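Long-range contacts in DNA repair and telomere maintenance protein nbs1 (PDB 3HUF), which serves as the adaptor subunit of the MRN complex, binding phosphorylated proteins through its FHA and BRCT domains in DNA double-strand break repair and telomere maintenance: residues 17-21 / 134-138; 116-122 / 138-144; 167-171 / 242-247; 180-184 / 196-200. One frame throughout, in Å; residues are numbered along the deposited sequence.

Contact 1 of 4, residues 17-21 / 134-138; sequences ILFPG and NLLGI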
loop_
_atom_site.group_PDB
_atom_site.type_symbol
_atom_site.label_atom_id
_atom_site.label_comp_id
_atom_site.label_asym_id
_atom_site.label_seq_id
_atom_site.Cartn_x
_atom_site.Cartn_y
_atom_site.Cartn_z
ATOM N N ILE A 17 -2.842 -7.159 -15.023
ATOM C CA ILE A 17 -2.457 -5.906 -14.377
ATOM C C ILE A 17 -2.080 -4.841 -15.428
ATOM O O ILE A 17 -1.217 -5.065 -16.268
ATOM C CB ILE A 17 -1.273 -6.125 -13.433
ATOM C CG1 ILE A 17 -1.657 -7.104 -12.327
ATOM C CG2 ILE A 17 -0.882 -4.841 -12.773
ATOM C CD1 ILE A 17 -0.442 -7.553 -11.557
ATOM N N LEU A 18 -2.739 -3.691 -15.368
ATOM C CA LEU A 18 -2.502 -2.626 -16.328
ATOM C C LEU A 18 -1.674 -1.518 -15.690
ATOM O O LEU A 18 -2.065 -0.918 -14.719
ATOM C CB LEU A 18 -3.849 -2.052 -16.834
ATOM C CG LEU A 18 -4.781 -3.032 -17.562
ATOM C CD1 LEU A 18 -6.009 -2.257 -18.152
ATOM C CD2 LEU A 18 -4.031 -3.825 -18.669
ATOM N N PHE A 19 -0.533 -1.224 -16.271
ATOM C CA PHE A 19 0.307 -0.162 -15.769
ATOM C C PHE A 19 -0.048 1.143 -16.487
ATOM O O PHE A 19 -0.688 1.110 -17.529
ATOM C CB PHE A 19 1.770 -0.533 -16.007
ATOM C CG PHE A 19 2.130 -1.890 -15.505
ATOM C CD1 PHE A 19 2.614 -2.862 -16.376
ATOM C CD2 PHE A 19 2.001 -2.205 -14.167
ATOM C CE1 PHE A 19 2.966 -4.130 -15.906
ATOM C CE2 PHE A 19 2.348 -3.454 -13.691
ATOM C CZ PHE A 19 2.822 -4.425 -14.568
ATOM N N PRO A 20 0.311 2.297 -15.888
ATOM C CA PRO A 20 0.298 3.579 -16.577
ATOM C C PRO A 20 0.854 3.497 -17.999
ATOM O O PRO A 20 1.925 2.919 -18.213
ATOM C CB PRO A 20 1.197 4.436 -15.691
ATOM C CG PRO A 20 0.818 3.944 -14.275
ATOM C CD PRO A 20 0.689 2.451 -14.464
ATOM N N GLY A 21 0.121 4.091 -18.941
ATOM C CA GLY A 21 0.491 4.098 -20.348
ATOM C C GLY A 21 -0.787 3.855 -21.124
ATOM O O GLY A 21 -1.893 3.990 -20.588
ATOM N N ASN A 134 6.188 4.449 -9.583
ATOM C CA ASN A 134 5.157 5.283 -10.179
ATOM C C ASN A 134 4.753 4.765 -11.574
ATOM O O ASN A 134 3.574 4.747 -11.909
ATOM C CB ASN A 134 5.582 6.762 -10.211
ATOM C CG ASN A 134 5.743 7.369 -8.787
ATOM O OD1 ASN A 134 5.283 6.800 -7.765
ATOM N ND2 ASN A 134 6.431 8.499 -8.718
ATOM N N LEU A 135 5.740 4.317 -12.351
ATOM C CA LEU A 135 5.507 3.766 -13.683
ATOM C C LEU A 135 4.728 2.459 -13.674
ATOM O O LEU A 135 4.149 2.101 -14.688
ATOM C CB LEU A 135 6.822 3.615 -14.456
ATOM C CG LEU A 135 7.475 4.947 -14.804
ATOM C CD1 LEU A 135 8.929 4.764 -15.188
ATOM C CD2 LEU A 135 6.705 5.667 -15.910
ATOM N N LEU A 136 4.693 1.779 -12.523
ATOM C CA LEU A 136 3.821 0.636 -12.314
ATOM C C LEU A 136 2.432 1.014 -11.809
ATOM O O LEU A 136 1.574 0.148 -11.712
ATOM C CB LEU A 136 4.444 -0.355 -11.313
ATOM C CG LEU A 136 5.814 -0.949 -11.649
ATOM C CD1 LEU A 136 6.298 -1.927 -10.553
ATOM C CD2 LEU A 136 5.770 -1.641 -13.023
ATOM N N GLY A 137 2.220 2.283 -11.473
ATOM C CA GLY A 137 0.954 2.749 -10.868
ATOM C C GLY A 137 0.944 2.735 -9.352
ATOM O O GLY A 137 -0.130 2.710 -8.719
ATOM N N ILE A 138 2.138 2.715 -8.754
ATOM C CA ILE A 138 2.249 2.594 -7.307
ATOM C C ILE A 138 2.662 3.945 -6.706
ATOM O O ILE A 138 3.790 4.373 -6.885
ATOM C CB ILE A 138 3.217 1.436 -6.858
ATOM C CG1 ILE A 138 2.741 0.082 -7.411
ATOM C CG2 ILE A 138 3.305 1.352 -5.282
ATOM C CD1 ILE A 138 3.860 -1.036 -7.388
#
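With CG anti to the carbonyl carbon in both residues (chi1 -51° in Phe19, -59° in Leu136), the two side chains lie side by side and point the same way. From this position Leu136 CD2 comes over one face of the Phe19 ring, 4.2 Å from its centroid and 20° off the normal, a CH-pi contact displaced toward the rim. Over the centre of the opposite face lies Ile17 O of the same segment. The CD2 corner of Phe19 also meets the backbone, at 3.4 Å from Leu136 O. The ring of Pro20 continues the surface: its CD is 3.4 Å from Gly137 N, and its CG is 3.6 Å from Gly137 CA, where no beta carbon intervenes. Gly137 ends helix 123-134 in a Schellman motif, and its N is bonded to Asn134 O at 2.8 Å. The contact therefore sets the edge-strand end of the FHA-side sheet, strand 16-18, against the helix end that leads into strand 140-141 of the first BRCT repeat. Replacing Phe19 by alanine is likely to leave Leu136 CD2 without its aromatic partner and to open a gap beside the helix end. No hydrogen bond crosses between the segments, and two backbone atoms here bond elsewhere: Leu135 O with Lys188 NZ, Phe19 N with Tyr23 OH. Adhesion here thus rests on dispersion and close fit, with ring, proline and leucine carbons covering a helix terminus.

Contact 2 of 4, residues 116-122 / 138-144; sequences MCIQFDN and IPTGLRD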
loop_
_atom_site.group_PDB
_atom_site.type_symbol
_atom_site.label_atom_id
_atom_site.label_comp_id
_atom_site.label_asym_id
_atom_site.label_seq_id
_atom_site.Cartn_x
_atom_site.Cartn_y
_atom_site.Cartn_z
ATOM N N MET A 116 -2.419 -0.215 -3.167
ATOM C CA MET A 116 -0.995 -0.458 -3.024
ATOM C C MET A 116 -0.318 0.889 -3.069
ATOM O O MET A 116 -0.283 1.540 -4.125
ATOM C CB MET A 116 -0.461 -1.359 -4.134
ATOM C CG MET A 116 0.912 -1.922 -3.833
ATOM S SD MET A 116 1.537 -3.007 -5.135
ATOM C CE MET A 116 2.968 -3.629 -4.242
ATOM N N CYS A 117 0.171 1.308 -1.900
ATOM C CA CYS A 117 0.890 2.562 -1.718
ATOM C C CYS A 117 2.074 2.238 -0.841
ATOM O O CYS A 117 1.913 1.633 0.215
ATOM C CB CYS A 117 0.029 3.620 -1.008
ATOM S SG CYS A 117 -1.319 4.306 -1.992
ATOM N N ILE A 118 3.252 2.657 -1.280
ATOM C CA ILE A 118 4.502 2.237 -0.644
ATOM C C ILE A 118 5.185 3.400 0.077
ATOM O O ILE A 118 5.552 4.397 -0.545
ATOM C CB ILE A 118 5.459 1.532 -1.660
ATOM C CG1 ILE A 118 4.850 0.200 -2.156
ATOM C CG2 ILE A 118 6.821 1.282 -1.023
ATOM C CD1 ILE A 118 5.754 -0.616 -3.072
ATOM N N GLN A 119 5.331 3.279 1.399
ATOM C CA GLN A 119 6.053 4.281 2.172
ATOM C C GLN A 119 7.518 3.896 2.274
ATOM O O GLN A 119 7.825 2.719 2.442
ATOM C CB GLN A 119 5.456 4.442 3.574
ATOM C CG GLN A 119 6.234 5.447 4.460
ATOM C CD GLN A 119 5.559 5.695 5.778
ATOM O OE1 GLN A 119 4.794 4.865 6.248
ATOM N NE2 GLN A 119 5.827 6.844 6.385
ATOM N N PHE A 120 8.413 4.880 2.152
ATOM C CA PHE A 120 9.845 4.651 2.290
ATOM C C PHE A 120 10.321 5.282 3.575
ATOM O O PHE A 120 9.761 6.275 4.023
ATOM C CB PHE A 120 10.618 5.265 1.131
ATOM C CG PHE A 120 10.564 4.454 -0.125
ATOM C CD1 PHE A 120 9.412 4.460 -0.921
ATOM C CD2 PHE A 120 11.670 3.693 -0.518
ATOM C CE1 PHE A 120 9.356 3.731 -2.098
ATOM C CE2 PHE A 120 11.625 2.938 -1.689
ATOM C CZ PHE A 120 10.459 2.953 -2.479
ATOM N N ASP A 121 11.351 4.702 4.178
ATOM C CA ASP A 121 11.838 5.222 5.440
ATOM C C ASP A 121 12.948 6.244 5.237
ATOM O O ASP A 121 13.393 6.872 6.175
ATOM C CB ASP A 121 12.342 4.084 6.309
ATOM C CG ASP A 121 12.385 4.458 7.776
ATOM O OD1 ASP A 121 11.657 5.399 8.205
ATOM O OD2 ASP A 121 13.156 3.813 8.487
ATOM N N ASN A 122 13.355 6.445 3.990
ATOM C CA ASN A 122 14.575 7.171 3.711
ATOM C C ASN A 122 14.384 7.961 2.427
ATOM O O ASN A 122 13.940 7.407 1.428
ATOM C CB ASN A 122 15.698 6.128 3.582
ATOM C CG ASN A 122 17.046 6.722 3.302
ATOM O OD1 ASN A 122 17.339 7.140 2.183
ATOM N ND2 ASN A 122 17.909 6.703 4.304
ATOM N N ILE A 138 2.138 2.715 -8.754
ATOM C CA ILE A 138 2.249 2.594 -7.307
ATOM C C ILE A 138 2.662 3.945 -6.706
ATOM O O ILE A 138 3.790 4.373 -6.885
ATOM C CB ILE A 138 3.217 1.436 -6.858
ATOM C CG1 ILE A 138 2.741 0.082 -7.411
ATOM C CG2 ILE A 138 3.305 1.352 -5.282
ATOM C CD1 ILE A 138 3.860 -1.036 -7.388
ATOM N N PRO A 139 1.730 4.629 -6.007
ATOM C CA PRO A 139 2.112 5.863 -5.302
ATOM C C PRO A 139 3.086 5.566 -4.164
ATOM O O PRO A 139 3.044 4.479 -3.556
ATOM C CB PRO A 139 0.783 6.407 -4.757
ATOM C CG PRO A 139 -0.307 5.667 -5.522
ATOM C CD PRO A 139 0.296 4.313 -5.829
ATOM N N THR A 140 3.970 6.527 -3.906
ATOM C CA THR A 140 5.025 6.386 -2.913
ATOM C C THR A 140 5.140 7.689 -2.137
ATOM O O THR A 140 4.673 8.747 -2.607
ATOM C CB THR A 140 6.366 6.137 -3.583
ATOM O OG1 THR A 140 6.548 7.117 -4.616
ATOM C CG2 THR A 140 6.425 4.753 -4.216
ATOM N N GLY A 141 5.788 7.624 -0.973
ATOM C CA GLY A 141 5.992 8.796 -0.136
ATOM C C GLY A 141 6.841 8.477 1.074
ATOM O O GLY A 141 7.241 7.327 1.281
ATOM N N LEU A 142 7.080 9.503 1.881
ATOM C CA LEU A 142 7.944 9.425 3.041
ATOM C C LEU A 142 7.112 9.555 4.319
ATOM O O LEU A 142 7.300 8.816 5.269
ATOM C CB LEU A 142 8.966 10.574 2.984
ATOM C CG LEU A 142 10.450 10.285 3.238
ATOM C CD1 LEU A 142 10.809 10.171 4.727
ATOM C CD2 LEU A 142 10.927 9.043 2.462
ATOM N N ARG A 143 6.169 10.490 4.301
ATOM C CA ARG A 143 5.360 10.829 5.480
ATOM C C ARG A 143 4.303 9.772 5.728
ATOM O O ARG A 143 3.995 8.960 4.852
ATOM C CB ARG A 143 4.684 12.194 5.307
ATOM C CG ARG A 143 5.642 13.329 5.038
ATOM C CD ARG A 143 6.472 13.617 6.242
ATOM N NE ARG A 143 7.866 13.912 5.902
ATOM C CZ ARG A 143 8.917 13.296 6.440
ATOM N NH1 ARG A 143 8.745 12.346 7.355
ATOM N NH2 ARG A 143 10.142 13.639 6.070
ATOM N N ASP A 144 3.739 9.792 6.922
ATOM C CA ASP A 144 2.727 8.817 7.266
ATOM C C ASP A 144 1.464 8.991 6.429
ATOM O O ASP A 144 1.063 10.102 6.149
ATOM C CB ASP A 144 2.346 8.948 8.743
ATOM C CG ASP A 144 1.444 7.842 9.176
ATOM O OD1 ASP A 144 1.911 6.677 9.189
ATOM O OD2 ASP A 144 0.265 8.114 9.427
HETATM O O HOH W 1 4.566 6.781 9.323
HETATM O O HOH W 2 9.360 7.580 6.404
#
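Ile138 presents its CG2 branch as a knob to Ile118, meeting CG1 at 3.7 Å, while its longer branch runs to the sulfur of Met116, with CD1 3.8 Å from SD. The next bump is the Pro139 ring, whose CG rests 3.9 Å from Cys117 SG. Beyond it the Thr140 methyl, CG2, comes to the edge of the Phe120 ring at CE1, near the ring plane. Gly141 adds no side chain to the face carrying Gln119, whose extended chain runs past it (CG anti to the backbone N, chi1 177°). Leu142 then folds CD2 back into the groove between the carbonyls of Phe120 and Asn122, 3.4 Å from Phe120 O.

The backbones form a parallel pairing: Ile118 N bonds Pro139 O at 2.9 Å, Gly141 N bonds Ile118 O, and Phe120 N bonds Gly141 O at 2.8 Å. These are neighbouring strands of the four-stranded parallel BRCT sheet, joined by helix 123-134 as a beta-alpha-beta crossover; Leu126 and Ala130 of that helix cover Thr140.

Gln119 NE2 gives a straight bond to Leu142 O at 2.7 Å (169°), from above the carbonyl plane, and a second to a water that donates to Asp144, itself salt-bridged to Lys171. Another water links Leu142 O to Phe120 O. Where the strand pairing stops, a buried amide and two waters supply the bonding, and the amide's two bonds, to Leu142 O and the first water, should fix its rotation.

Contact 3 of 4, residues 167-171 / 242-247; sequences YAFLK and HLLELL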
loop_
_atom_site.group_PDB
_atom_site.type_symbol
_atom_site.label_atom_id
_atom_site.label_comp_id
_atom_site.label_asym_id
_atom_site.label_seq_id
_atom_site.Cartn_x
_atom_site.Cartn_y
_atom_site.Cartn_z
ATOM N N TYR A 167 6.355 1.555 13.865
ATOM C CA TYR A 167 5.004 2.005 13.626
ATOM C C TYR A 167 4.308 1.202 12.538
ATOM O O TYR A 167 3.178 0.758 12.740
ATOM C CB TYR A 167 4.983 3.496 13.294
ATOM C CG TYR A 167 3.586 4.074 13.266
ATOM C CD1 TYR A 167 2.683 3.835 14.312
ATOM C CD2 TYR A 167 3.161 4.867 12.200
ATOM C CE1 TYR A 167 1.403 4.363 14.297
ATOM C CE2 TYR A 167 1.884 5.408 12.181
ATOM C CZ TYR A 167 1.013 5.158 13.221
ATOM O OH TYR A 167 -0.255 5.687 13.158
ATOM N N ALA A 168 4.995 0.987 11.407
ATOM C CA ALA A 168 4.462 0.168 10.329
ATOM C C ALA A 168 4.140 -1.245 10.803
ATOM O O ALA A 168 3.074 -1.782 10.499
ATOM C CB ALA A 168 5.419 0.120 9.174
ATOM N N PHE A 169 5.067 -1.847 11.544
ATOM C CA PHE A 169 4.850 -3.173 12.117
ATOM C C PHE A 169 3.568 -3.245 12.952
ATOM O O PHE A 169 2.765 -4.177 12.821
ATOM C CB PHE A 169 6.046 -3.540 12.999
ATOM C CG PHE A 169 6.032 -4.951 13.466
ATOM C CD1 PHE A 169 6.340 -5.984 12.591
ATOM C CD2 PHE A 169 5.720 -5.257 14.787
ATOM C CE1 PHE A 169 6.343 -7.294 13.021
ATOM C CE2 PHE A 169 5.726 -6.563 15.219
ATOM C CZ PHE A 169 6.031 -7.584 14.338
ATOM N N LEU A 170 3.392 -2.249 13.818
ATOM C CA LEU A 170 2.272 -2.219 14.745
ATOM C C LEU A 170 0.917 -1.985 14.087
ATOM O O LEU A 170 -0.069 -2.595 14.500
ATOM C CB LEU A 170 2.516 -1.193 15.848
ATOM C CG LEU A 170 3.495 -1.671 16.919
ATOM C CD1 LEU A 170 3.965 -0.500 17.738
ATOM C CD2 LEU A 170 2.826 -2.701 17.803
ATOM N N LYS A 171 0.860 -1.119 13.074
ATOM C CA LYS A 171 -0.412 -0.907 12.369
ATOM C C LYS A 171 -0.681 -1.954 11.268
ATOM O O LYS A 171 -1.553 -1.779 10.415
ATOM C CB LYS A 171 -0.607 0.561 11.895
ATOM C CG LYS A 171 0.596 1.261 11.289
ATOM C CD LYS A 171 0.194 2.592 10.640
ATOM C CE LYS A 171 1.212 3.041 9.571
ATOM N NZ LYS A 171 0.607 4.026 8.593
ATOM N N HIS A 242 -0.953 7.537 18.100
ATOM C CA HIS A 242 -1.546 6.277 17.683
ATOM C C HIS A 242 -0.608 5.093 17.936
ATOM O O HIS A 242 -1.056 4.018 18.321
ATOM C CB HIS A 242 -2.011 6.321 16.230
ATOM C CG HIS A 242 -2.706 5.070 15.786
ATOM N ND1 HIS A 242 -3.719 4.486 16.517
ATOM C CD2 HIS A 242 -2.534 4.291 14.691
ATOM C CE1 HIS A 242 -4.140 3.400 15.890
ATOM N NE2 HIS A 242 -3.431 3.253 14.786
ATOM N N LEU A 243 0.684 5.309 17.721
ATOM C CA LEU A 243 1.707 4.327 18.050
ATOM C C LEU A 243 1.620 3.929 19.537
ATOM O O LEU A 243 1.558 2.736 19.855
ATOM C CB LEU A 243 3.098 4.865 17.660
ATOM C CG LEU A 243 4.429 4.182 18.021
ATOM C CD1 LEU A 243 4.328 2.704 18.114
ATOM C CD2 LEU A 243 5.475 4.546 16.989
ATOM N N LEU A 244 1.575 4.921 20.425
ATOM C CA LEU A 244 1.477 4.670 21.870
ATOM C C LEU A 244 0.132 4.074 22.297
ATOM O O LEU A 244 0.087 3.222 23.185
ATOM C CB LEU A 244 1.802 5.932 22.674
ATOM C CG LEU A 244 3.151 6.572 22.350
ATOM C CD1 LEU A 244 3.233 7.945 22.981
ATOM C CD2 LEU A 244 4.326 5.683 22.798
ATOM N N GLU A 245 -0.951 4.532 21.672
ATOM C CA GLU A 245 -2.257 3.883 21.796
ATOM C C GLU A 245 -2.168 2.388 21.513
ATOM O O GLU A 245 -2.633 1.578 22.309
ATOM C CB GLU A 245 -3.246 4.479 20.804
ATOM C CG GLU A 245 -4.323 5.320 21.418
ATOM C CD GLU A 245 -5.398 5.695 20.410
ATOM O OE1 GLU A 245 -6.428 6.246 20.851
ATOM O OE2 GLU A 245 -5.217 5.440 19.189
ATOM N N LEU A 246 -1.574 2.037 20.366
ATOM C CA LEU A 246 -1.400 0.640 19.961
ATOM C C LEU A 246 -0.649 -0.218 20.984
ATOM O O LEU A 246 -0.825 -1.435 21.005
ATOM C CB LEU A 246 -0.744 0.533 18.582
ATOM C CG LEU A 246 -1.591 1.048 17.408
ATOM C CD1 LEU A 246 -0.868 0.890 16.077
ATOM C CD2 LEU A 246 -2.975 0.380 17.372
ATOM N N LEU A 247 0.158 0.422 21.836
ATOM C CA LEU A 247 0.851 -0.262 22.922
ATOM C C LEU A 247 -0.039 -0.358 24.162
ATOM O O LEU A 247 0.352 -0.947 25.166
ATOM C CB LEU A 247 2.175 0.440 23.257
ATOM C CG LEU A 247 3.173 0.607 22.102
ATOM C CD1 LEU A 247 4.401 1.412 22.518
ATOM C CD2 LEU A 247 3.590 -0.744 21.512
#
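Tyr167 opens the contact with its hydroxyl, which reaches the edge of the His242 imidazole in the ring plane, OH lying 3.1 Å from CD2; the two side chains cross at about a right angle. Its CD1 corner slides past Leu243 in the opposite direction, 3.5 Å from CB. The first torsion (CG anti to the backbone N, chi1 -170°) carries the ring out across helix 238-246, and Lys171 CD covers one of its faces. His242 is itself held: ND1 donates to Glu245 OE2 at 3.2 Å, nearly straight at 170° and in the imidazole plane, while Leu246 CG sits over a ring face. A serine in place of Tyr167 would probably leave the His242 edge and Leu243 CB without their cover and the Lys171 chain without the ring it lies on.

Helix 163-170 belongs to the first BRCT repeat and helix 238-246 to the second, and with helix 294-302, whose Trp298 touches Phe169 and Leu170, they form an inter-repeat helical interface consistent with that of tandem BRCT proteins.

Leu170 is directed toward residues 242-247. Its CD1 sits in the corner formed by Leu243 CD1 and Leu247 CD2, 3.8 Å from the latter; the 3.2 Å approach of Leu170 CD1 to Leu243 CD1 is tighter than normal van der Waals contact and may partly reflect the model. Nearer the backbone, Leu170 CB meets Leu246 CD1 at 4.0 Å. Lys171, the first residue beyond the helix, adds its CB to the same Leu246 methyl at 4.2 Å.

Contact 4 of 4, residues 180-184 / 196-200; sequences YLQYL and SLMPD. With SCN (thiocyanate ion), chain E.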
loop_
_atom_site.group_PDB
_atom_site.type_symbol
_atom_site.label_atom_id
_atom_site.label_comp_id
_atom_site.label_asym_id
_atom_site.label_seq_id
_atom_site.Cartn_x
_atom_site.Cartn_y
_atom_site.Cartn_z
ATOM N N TYR A 180 12.703 -6.943 -2.496
ATOM C CA TYR A 180 11.398 -6.909 -3.133
ATOM C C TYR A 180 11.317 -5.800 -4.193
ATOM O O TYR A 180 10.711 -5.984 -5.259
ATOM C CB TYR A 180 10.274 -6.754 -2.109
ATOM C CG TYR A 180 8.895 -6.678 -2.736
ATOM C CD1 TYR A 180 8.267 -7.821 -3.249
ATOM C CD2 TYR A 180 8.235 -5.464 -2.842
ATOM C CE1 TYR A 180 6.999 -7.739 -3.833
ATOM C CE2 TYR A 180 6.976 -5.366 -3.419
ATOM C CZ TYR A 180 6.358 -6.509 -3.909
ATOM O OH TYR A 180 5.110 -6.378 -4.483
ATOM N N LEU A 181 11.935 -4.655 -3.916
ATOM C CA LEU A 181 11.973 -3.571 -4.890
ATOM C C LEU A 181 12.698 -4.016 -6.158
ATOM O O LEU A 181 12.250 -3.724 -7.263
ATOM C CB LEU A 181 12.626 -2.322 -4.295
ATOM C CG LEU A 181 11.914 -1.702 -3.090
ATOM C CD1 LEU A 181 12.722 -0.547 -2.523
ATOM C CD2 LEU A 181 10.487 -1.238 -3.434
ATOM N N GLN A 182 13.798 -4.745 -5.996
ATOM C CA GLN A 182 14.531 -5.302 -7.130
ATOM C C GLN A 182 13.629 -6.199 -7.996
ATOM O O GLN A 182 13.669 -6.128 -9.223
ATOM C CB GLN A 182 15.785 -6.050 -6.645
ATOM C CG GLN A 182 16.860 -5.109 -6.095
ATOM C CD GLN A 182 18.050 -5.847 -5.510
ATOM O OE1 GLN A 182 18.139 -7.075 -5.606
ATOM N NE2 GLN A 182 18.979 -5.102 -4.902
ATOM N N TYR A 183 12.813 -7.020 -7.335
ATOM C CA TYR A 183 11.765 -7.782 -7.991
ATOM C C TYR A 183 10.806 -6.882 -8.774
ATOM O O TYR A 183 10.585 -7.119 -9.955
ATOM C CB TYR A 183 11.014 -8.640 -6.973
ATOM C CG TYR A 183 9.740 -9.285 -7.475
ATOM C CD1 TYR A 183 9.763 -10.215 -8.506
ATOM C CD2 TYR A 183 8.506 -8.989 -6.889
ATOM C CE1 TYR A 183 8.582 -10.815 -8.965
ATOM C CE2 TYR A 183 7.326 -9.585 -7.337
ATOM C CZ TYR A 183 7.376 -10.499 -8.368
ATOM O OH TYR A 183 6.215 -11.101 -8.822
ATOM N N LEU A 184 10.250 -5.846 -8.150
ATOM C CA LEU A 184 9.373 -4.916 -8.893
ATOM C C LEU A 184 10.011 -4.264 -10.128
ATOM O O LEU A 184 9.325 -3.967 -11.108
ATOM C CB LEU A 184 8.811 -3.833 -7.982
ATOM C CG LEU A 184 7.845 -4.274 -6.885
ATOM C CD1 LEU A 184 7.321 -3.064 -6.139
ATOM C CD2 LEU A 184 6.694 -5.097 -7.464
ATOM N N SER A 196 -0.314 -10.705 -8.796
ATOM C CA SER A 196 1.003 -11.300 -9.082
ATOM C C SER A 196 2.189 -10.841 -8.223
ATOM O O SER A 196 3.132 -11.597 -8.039
ATOM C CB SER A 196 1.383 -11.062 -10.531
ATOM O OG SER A 196 0.795 -12.030 -11.330
ATOM N N LEU A 197 2.155 -9.612 -7.742
ATOM C CA LEU A 197 3.276 -9.015 -7.007
ATOM C C LEU A 197 3.084 -9.009 -5.484
ATOM O O LEU A 197 4.033 -8.759 -4.736
ATOM C CB LEU A 197 3.528 -7.573 -7.507
ATOM C CG LEU A 197 3.557 -7.363 -9.037
ATOM C CD1 LEU A 197 3.557 -5.876 -9.436
ATOM C CD2 LEU A 197 4.716 -8.106 -9.664
ATOM N N MET A 198 1.861 -9.285 -5.037
ATOM C CA MET A 198 1.483 -9.163 -3.625
ATOM C C MET A 198 1.984 -10.257 -2.698
ATOM O O MET A 198 2.432 -9.940 -1.591
ATOM C CB MET A 198 -0.046 -9.073 -3.438
ATOM C CG MET A 198 -0.734 -7.873 -3.984
ATOM S SD MET A 198 0.037 -6.288 -3.613
ATOM C CE MET A 198 -1.404 -5.220 -3.716
ATOM N N PRO A 199 1.834 -11.544 -3.085
ATOM C CA PRO A 199 2.332 -12.572 -2.195
ATOM C C PRO A 199 3.843 -12.546 -1.960
ATOM O O PRO A 199 4.292 -12.998 -0.920
ATOM C CB PRO A 199 1.933 -13.877 -2.916
ATOM C CG PRO A 199 0.788 -13.497 -3.771
ATOM C CD PRO A 199 1.185 -12.151 -4.262
ATOM N N ASP A 200 4.624 -12.054 -2.922
ATOM C CA ASP A 200 6.083 -12.021 -2.759
ATOM C C ASP A 200 6.428 -10.984 -1.717
ATOM O O ASP A 200 7.401 -11.138 -0.993
ATOM C CB ASP A 200 6.819 -11.675 -4.057
ATOM C CG ASP A 200 6.916 -12.852 -5.018
ATOM O OD1 ASP A 200 6.425 -12.721 -6.164
ATOM O OD2 ASP A 200 7.474 -13.898 -4.659
HETATM S S SCN E . -2.485 -6.315 -8.304
HETATM C C SCN E . -0.879 -6.842 -7.823
HETATM N N SCN E . 0.101 -7.469 -7.599
#
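Tyr180 and Tyr183, one helical turn apart, both hold CG anti to the backbone N (chi1 179° and 169°), which sends their two hydroxyls across to residues 196-200. Tyr180 OH donates to Leu197 O at 2.6 Å, arriving from above the carbonyl plane, 52° out of it, while that oxygen stays near the plane of the phenol ring. Tyr183 OH ends between two oxygens: Ser196 O at 3.2 Å, a weak bond at best, and Asp200 OD1 at 3.1 Å. The Asp200 side chain crosses Tyr183 at about a right angle, and its CB meets both rings. Leu197 spreads its two methyls, CD2 to Tyr183 CE2 and CD1 to Leu184 CD2, each at 3.8 Å. Helix 178-184 of the first BRCT repeat is thereby joined to the start of helix 198-209, which carries the chain onward to the second repeat.

Leu197 N faces a thiocyanate ion, probably from the crystallisation liquor, and bonds its N at 3.0 Å. Phenol on the carbonyl and anion on the amide hold opposite polar ends of one residue; so near a helix N-terminus, the peptide dipoles would probably favour the negative charge.

In the fold
Contact 1 joins the FHA side to the first BRCT repeat, contact 2 pairs two neighbouring strands of that repeat's parallel sheet, contact 4 packs its last helix against helix 198-209, and contact 3 links it to the second repeat. Contacts 1 and 2 share Ile138 and alternate along the chain; contact 4 is nested within the loop closed by contact 3. Contacts 1, 2 and 4 touch one another, their centres 14 to 16 Å apart, whereas contacts 1 and 3 are 31 Å apart between centres, on opposite sides of the chain's middle. The Asp144 to Lys171 salt bridge ties contact 2 to contact 3. The first BRCT repeat thus lies between the FHA domain and the second BRCT repeat, in one elongated array.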